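Local coordinates for protein arginine N-methyltransferase SFM1 (PDB 5C74) that monomethylates a single arginine of ribosomal protein S3 with S-adenosyl-L-methionine as the methyl donor, at residues Leu18-Ile23 with Gln48-Leu53; Phe168-Asn173 with Gly195-Ile200. All blocks are in the same frame, centred on the assembly; numbering follows the deposited sequence.

Contact 1: Leu18-Ile23 with Gln48-Leu53; sequences LEYSQI and QRLLKL. With SO4 (sulfate ion), chain C.
L50 reaches across to the helix of residues 18-23 with both of its methyl groups. CD2 lies 3.4 Å from S21 OG and 3.8 Å from Y20 CB, while CD1 comes up at the edge of the Y20 ring, near its plane and next to CD2 of the tyrosine. One turn on, L53 sets its CD1 methyl 3.7 Å from S21 CB, and the small serine is thus flanked by two leucine methyls. Its hydroxyl does not look across for a polar mate: S21 OG is hydrogen-bonded to the carbonyl oxygen of I17, which allows it to sit against a methyl group. Y20 OH is likewise engaged elsewhere, with H7 ND1.

At the N-terminal end of helix 48-52 the contact passes from leucine packing to a methyl against a guanidinium group. L18 CD2 lies obliquely 4.0 Å from NH1 of R49, whose chain bends at chi3 (-64°) and curls back round a sulfate ion. Sulfate O3 takes two bonds from this one residue, from R49 N at 2.8 Å and from R49 NE at 2.9 Å, and O1 receives NH2 in a nearly straight bond of 172°. Q48 N binds O2 at 2.9 Å. The sulfur lies in the guanidinium plane, and a salt bridge from NH2 to E14 of helix 14-27 further fixes the arginine's rotation. The sulfate, probably from the crystallisation liquor, occupies a helix N-terminus, where amide N-H groups and the helix dipole would favour an anion.

The segment axes run almost parallel, 10° apart at 10.0 Å: helices 14-27 and 48-52 belong to successive beta-alpha-beta crossovers, joining adjacent strands 2-6, 32-35 and 56-57 in the parallel sheet of this SPOUT-clan protein.

Contact 2: Phe168-Asn173 with Gly195-Ile200; sequences FRFNKN and GMLDLI
F170 and F168 point their rings from residues 168-170 at L197 and I200 on the first turns of helix 196-205. From CB, the F170 side chain sets off with CG anti to the carbonyl carbon (chi1 -54°), which carries the ring toward the helix. One face of the ring has F168 O 3.4 Å above its plane, offset toward the rim. Farther out the edge does the touching: CE1 meets L197 CD1 at 4.0 Å, CE2 lies 3.8 Å from I200 CG2, and at the tip CZ approaches that same methyl to 3.5 Å. F170 sits in a classic beta bulge, with N171, opposite E174, where the chain turns a corner between strands 162-169 and 174-177 of the three-stranded antiparallel sheet; N171 OD1 then accepts N173 N in an Asx turn. With an alanine at F170, I200 CG2 would probably lose its aromatic partner and a gap would open beside L197. L197 also serves F168, its CD1 methyl lying obliquely 3.7 Å from F168 CD1. On the helix, I200 additionally packs on L205 of the second subunit.

From the N terminus, strand 2-6 leads into helix 14-27, and contact 1 closes the loop that runs through strand 32-35 to helix 48-52. The chain then completes the parallel sheet before contact 2 closes a separate loop, from strand 162-169 through strands 174-177 and 181-183, which flank it, to helix 196-205. The two loops follow in series, neither enclosing nor crossing the other. Helix 14-27 joins them: L18 CD1 packs 3.6 Å from G195 O, and E19 CG lies 3.7 Å from M196 CE. These touches tie helix 14-27 beside the parallel sheet to helix 196-205, which contact 2 in turn joins to the antiparallel sheet, although the contact centres are about 22 Å apart.

Contact 1: Leu18-Ile23 with Gln48-Leu53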
# COMPACT_ATOMS: atom_id res chain seq x y z
N LEU A 18 -8.92 -3.08 0.29
CA LEU A 18 -10.14 -3.63 0.84
C LEU A 18 -11.04 -2.52 1.40
O LEU A 18 -12.26 -2.57 1.20
CB LEU A 18 -9.84 -4.66 1.93
CG LEU A 18 -9.06 -5.89 1.46
CD1 LEU A 18 -8.86 -6.86 2.64
CD2 LEU A 18 -9.81 -6.58 0.32
N GLU A 19 -10.44 -1.54 2.08
CA GLU A 19 -11.23 -0.43 2.62
C GLU A 19 -11.85 0.42 1.53
O GLU A 19 -13.05 0.74 1.59
CB GLU A 19 -10.39 0.44 3.55
CG GLU A 19 -10.02 -0.31 4.83
CD GLU A 19 -9.56 0.58 5.98
OE1 GLU A 19 -9.31 1.80 5.76
OE2 GLU A 19 -9.46 0.04 7.11
N TYR A 20 -11.06 0.79 0.53
CA TYR A 20 -11.61 1.57 -0.59
C TYR A 20 -12.71 0.80 -1.32
O TYR A 20 -13.71 1.39 -1.74
CB TYR A 20 -10.51 1.96 -1.58
CG TYR A 20 -9.56 3.03 -1.08
CD1 TYR A 20 -9.77 3.69 0.14
CD2 TYR A 20 -8.45 3.40 -1.83
CE1 TYR A 20 -8.88 4.66 0.58
CE2 TYR A 20 -7.57 4.36 -1.40
CZ TYR A 20 -7.79 4.99 -0.21
OH TYR A 20 -6.88 5.95 0.17
N SER A 21 -12.52 -0.51 -1.50
CA SER A 21 -13.53 -1.33 -2.16
C SER A 21 -14.83 -1.29 -1.39
O SER A 21 -15.90 -1.21 -1.99
CB SER A 21 -13.06 -2.78 -2.31
OG SER A 21 -11.91 -2.86 -3.12
N GLN A 22 -14.74 -1.38 -0.06
CA GLN A 22 -15.93 -1.36 0.78
C GLN A 22 -16.64 -0.02 0.66
O GLN A 22 -17.87 0.05 0.56
CB GLN A 22 -15.57 -1.66 2.24
CG GLN A 22 -16.77 -1.69 3.18
CD GLN A 22 -17.43 -3.05 3.23
OE1 GLN A 22 -17.25 -3.89 2.34
NE2 GLN A 22 -18.20 -3.28 4.30
N ILE A 23 -15.86 1.06 0.65
CA ILE A 23 -16.43 2.41 0.49
C ILE A 23 -17.18 2.54 -0.84
O ILE A 23 -18.32 3.02 -0.88
CB ILE A 23 -15.32 3.49 0.61
CG1 ILE A 23 -14.81 3.52 2.06
CG2 ILE A 23 -15.83 4.86 0.17
CD1 ILE A 23 -13.45 4.22 2.26
N GLN A 48 -6.40 -3.25 -10.03
CA GLN A 48 -7.46 -3.69 -10.94
C GLN A 48 -8.82 -3.79 -10.27
O GLN A 48 -9.85 -3.51 -10.89
CB GLN A 48 -7.09 -5.04 -11.57
CG GLN A 48 -5.99 -4.96 -12.61
CD GLN A 48 -6.39 -4.12 -13.81
OE1 GLN A 48 -5.71 -3.15 -14.15
NE2 GLN A 48 -7.49 -4.48 -14.45
N ARG A 49 -8.84 -4.21 -9.01
CA ARG A 49 -10.10 -4.33 -8.29
C ARG A 49 -10.78 -2.97 -8.16
O ARG A 49 -12.01 -2.87 -8.27
CB ARG A 49 -9.86 -4.96 -6.91
CG ARG A 49 -9.79 -6.49 -6.97
CD ARG A 49 -9.22 -7.08 -5.67
NE ARG A 49 -7.83 -6.68 -5.44
CZ ARG A 49 -7.25 -6.73 -4.25
NH1 ARG A 49 -7.94 -7.19 -3.20
NH2 ARG A 49 -5.99 -6.34 -4.10
N LEU A 50 -9.99 -1.92 -7.97
CA LEU A 50 -10.57 -0.60 -7.78
C LEU A 50 -11.00 0.01 -9.13
O LEU A 50 -12.04 0.68 -9.22
CB LEU A 50 -9.58 0.32 -7.07
CG LEU A 50 -9.22 -0.15 -5.65
CD1 LEU A 50 -8.17 0.75 -5.03
CD2 LEU A 50 -10.47 -0.20 -4.75
N LEU A 51 -10.21 -0.22 -10.16
CA LEU A 51 -10.61 0.19 -11.50
C LEU A 51 -11.94 -0.45 -11.89
O LEU A 51 -12.84 0.22 -12.40
CB LEU A 51 -9.52 -0.15 -12.51
CG LEU A 51 -8.26 0.71 -12.41
CD1 LEU A 51 -7.21 0.25 -13.42
CD2 LEU A 51 -8.58 2.19 -12.59
N LYS A 52 -12.08 -1.75 -11.63
CA LYS A 52 -13.32 -2.44 -11.99
C LYS A 52 -14.51 -1.90 -11.21
O LYS A 52 -15.64 -1.94 -11.69
CB LYS A 52 -13.18 -3.95 -11.79
CG LYS A 52 -12.18 -4.58 -12.75
CD LYS A 52 -12.33 -6.09 -12.83
CE LYS A 52 -11.27 -6.69 -13.75
NZ LYS A 52 -9.90 -6.45 -13.21
N LEU A 53 -14.25 -1.38 -10.02
CA LEU A 53 -15.32 -0.80 -9.22
C LEU A 53 -15.61 0.67 -9.60
O LEU A 53 -16.51 1.30 -9.06
CB LEU A 53 -14.99 -0.90 -7.72
CG LEU A 53 -15.20 -2.29 -7.11
CD1 LEU A 53 -14.69 -2.36 -5.66
CD2 LEU A 53 -16.67 -2.67 -7.16
S SO4 C . -5.25 -5.78 -7.78
O1 SO4 C . -4.53 -5.57 -6.52
O2 SO4 C . -4.53 -5.07 -8.82
O3 SO4 C . -6.61 -5.28 -7.66
O4 SO4 C . -5.29 -7.20 -8.11

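Contact 2: Phe168-Asn173 with Gly195-Ile200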
# COMPACT_ATOMS: atom_id res chain seq x y z
N PHE A 168 -10.20 -9.68 17.95
CA PHE A 168 -10.56 -10.85 17.15
C PHE A 168 -9.69 -12.04 17.52
O PHE A 168 -8.49 -12.02 17.28
CB PHE A 168 -10.44 -10.53 15.67
CG PHE A 168 -11.27 -9.35 15.24
CD1 PHE A 168 -12.61 -9.51 14.89
CD2 PHE A 168 -10.73 -8.08 15.22
CE1 PHE A 168 -13.39 -8.42 14.50
CE2 PHE A 168 -11.49 -6.99 14.84
CZ PHE A 168 -12.83 -7.16 14.49
N ARG A 169 -10.29 -13.06 18.12
CA ARG A 169 -9.55 -14.24 18.58
C ARG A 169 -9.54 -15.34 17.51
O ARG A 169 -10.59 -15.69 16.97
CB ARG A 169 -10.16 -14.76 19.89
CG ARG A 169 -9.38 -15.95 20.48
CD ARG A 169 -9.56 -16.13 21.98
NE ARG A 169 -8.88 -15.09 22.76
CZ ARG A 169 -7.56 -15.02 22.94
NH1 ARG A 169 -6.75 -15.90 22.36
NH2 ARG A 169 -7.05 -14.04 23.67
N PHE A 170 -8.37 -15.89 17.22
CA PHE A 170 -8.24 -16.93 16.19
C PHE A 170 -7.89 -18.29 16.78
O PHE A 170 -8.06 -19.32 16.12
CB PHE A 170 -7.19 -16.51 15.15
CG PHE A 170 -7.46 -15.16 14.55
CD1 PHE A 170 -8.56 -14.97 13.72
CD2 PHE A 170 -6.65 -14.07 14.85
CE1 PHE A 170 -8.84 -13.73 13.19
CE2 PHE A 170 -6.92 -12.83 14.31
CZ PHE A 170 -8.01 -12.66 13.48
N ASN A 171 -7.39 -18.29 18.01
CA ASN A 171 -7.22 -19.51 18.80
C ASN A 171 -6.92 -19.14 20.24
O ASN A 171 -6.91 -17.96 20.59
CB ASN A 171 -6.12 -20.42 18.23
CG ASN A 171 -4.77 -19.73 18.13
OD1 ASN A 171 -4.13 -19.45 19.15
ND2 ASN A 171 -4.33 -19.48 16.91
N LYS A 172 -6.69 -20.14 21.09
CA LYS A 172 -6.55 -19.85 22.51
C LYS A 172 -5.28 -19.04 22.81
O LYS A 172 -5.19 -18.38 23.84
CB LYS A 172 -6.57 -21.14 23.34
CG LYS A 172 -5.52 -22.18 22.97
CD LYS A 172 -5.76 -23.47 23.77
CE LYS A 172 -4.77 -24.57 23.41
NZ LYS A 172 -3.38 -24.26 23.86
N ASN A 173 -4.32 -19.06 21.89
CA ASN A 173 -3.06 -18.34 22.11
C ASN A 173 -2.88 -17.05 21.30
O ASN A 173 -1.85 -16.39 21.42
CB ASN A 173 -1.88 -19.26 21.81
CG ASN A 173 -1.81 -20.45 22.76
OD1 ASN A 173 -2.16 -20.34 23.93
ND2 ASN A 173 -1.36 -21.59 22.24
N GLY A 195 -13.23 -9.24 3.34
CA GLY A 195 -11.85 -9.67 3.24
C GLY A 195 -10.93 -9.21 4.36
O GLY A 195 -9.83 -9.74 4.51
N MET A 196 -11.34 -8.21 5.13
CA MET A 196 -10.43 -7.66 6.15
C MET A 196 -10.18 -8.65 7.30
O MET A 196 -9.04 -8.80 7.75
CB MET A 196 -10.96 -6.34 6.72
CG MET A 196 -9.96 -5.68 7.72
SD MET A 196 -8.40 -5.11 6.96
CE MET A 196 -8.98 -3.67 6.06
N LEU A 197 -11.22 -9.32 7.78
CA LEU A 197 -10.99 -10.28 8.87
C LEU A 197 -10.04 -11.39 8.40
O LEU A 197 -9.17 -11.85 9.16
CB LEU A 197 -12.30 -10.88 9.38
CG LEU A 197 -12.18 -11.80 10.60
CD1 LEU A 197 -11.44 -11.08 11.74
CD2 LEU A 197 -13.55 -12.27 11.07
N ASP A 198 -10.21 -11.82 7.15
CA ASP A 198 -9.28 -12.78 6.56
C ASP A 198 -7.85 -12.26 6.57
O ASP A 198 -6.91 -13.00 6.85
CB ASP A 198 -9.66 -13.13 5.12
CG ASP A 198 -10.82 -14.10 5.04
OD1 ASP A 198 -11.22 -14.65 6.08
OD2 ASP A 198 -11.32 -14.31 3.92
N LEU A 199 -7.68 -10.98 6.22
CA LEU A 199 -6.35 -10.37 6.21
C LEU A 199 -5.78 -10.32 7.63
O LEU A 199 -4.59 -10.57 7.84
CB LEU A 199 -6.41 -8.97 5.61
CG LEU A 199 -5.12 -8.36 5.07
CD1 LEU A 199 -4.59 -9.20 3.90
CD2 LEU A 199 -5.34 -6.92 4.63
N ILE A 200 -6.63 -10.00 8.60
CA ILE A 200 -6.18 -9.97 9.99
C ILE A 200 -5.74 -11.36 10.43
O ILE A 200 -4.70 -11.54 11.09
CB ILE A 200 -7.28 -9.44 10.93
CG1 ILE A 200 -7.58 -7.97 10.60
CG2 ILE A 200 -6.82 -9.54 12.39
CD1 ILE A 200 -8.80 -7.42 11.35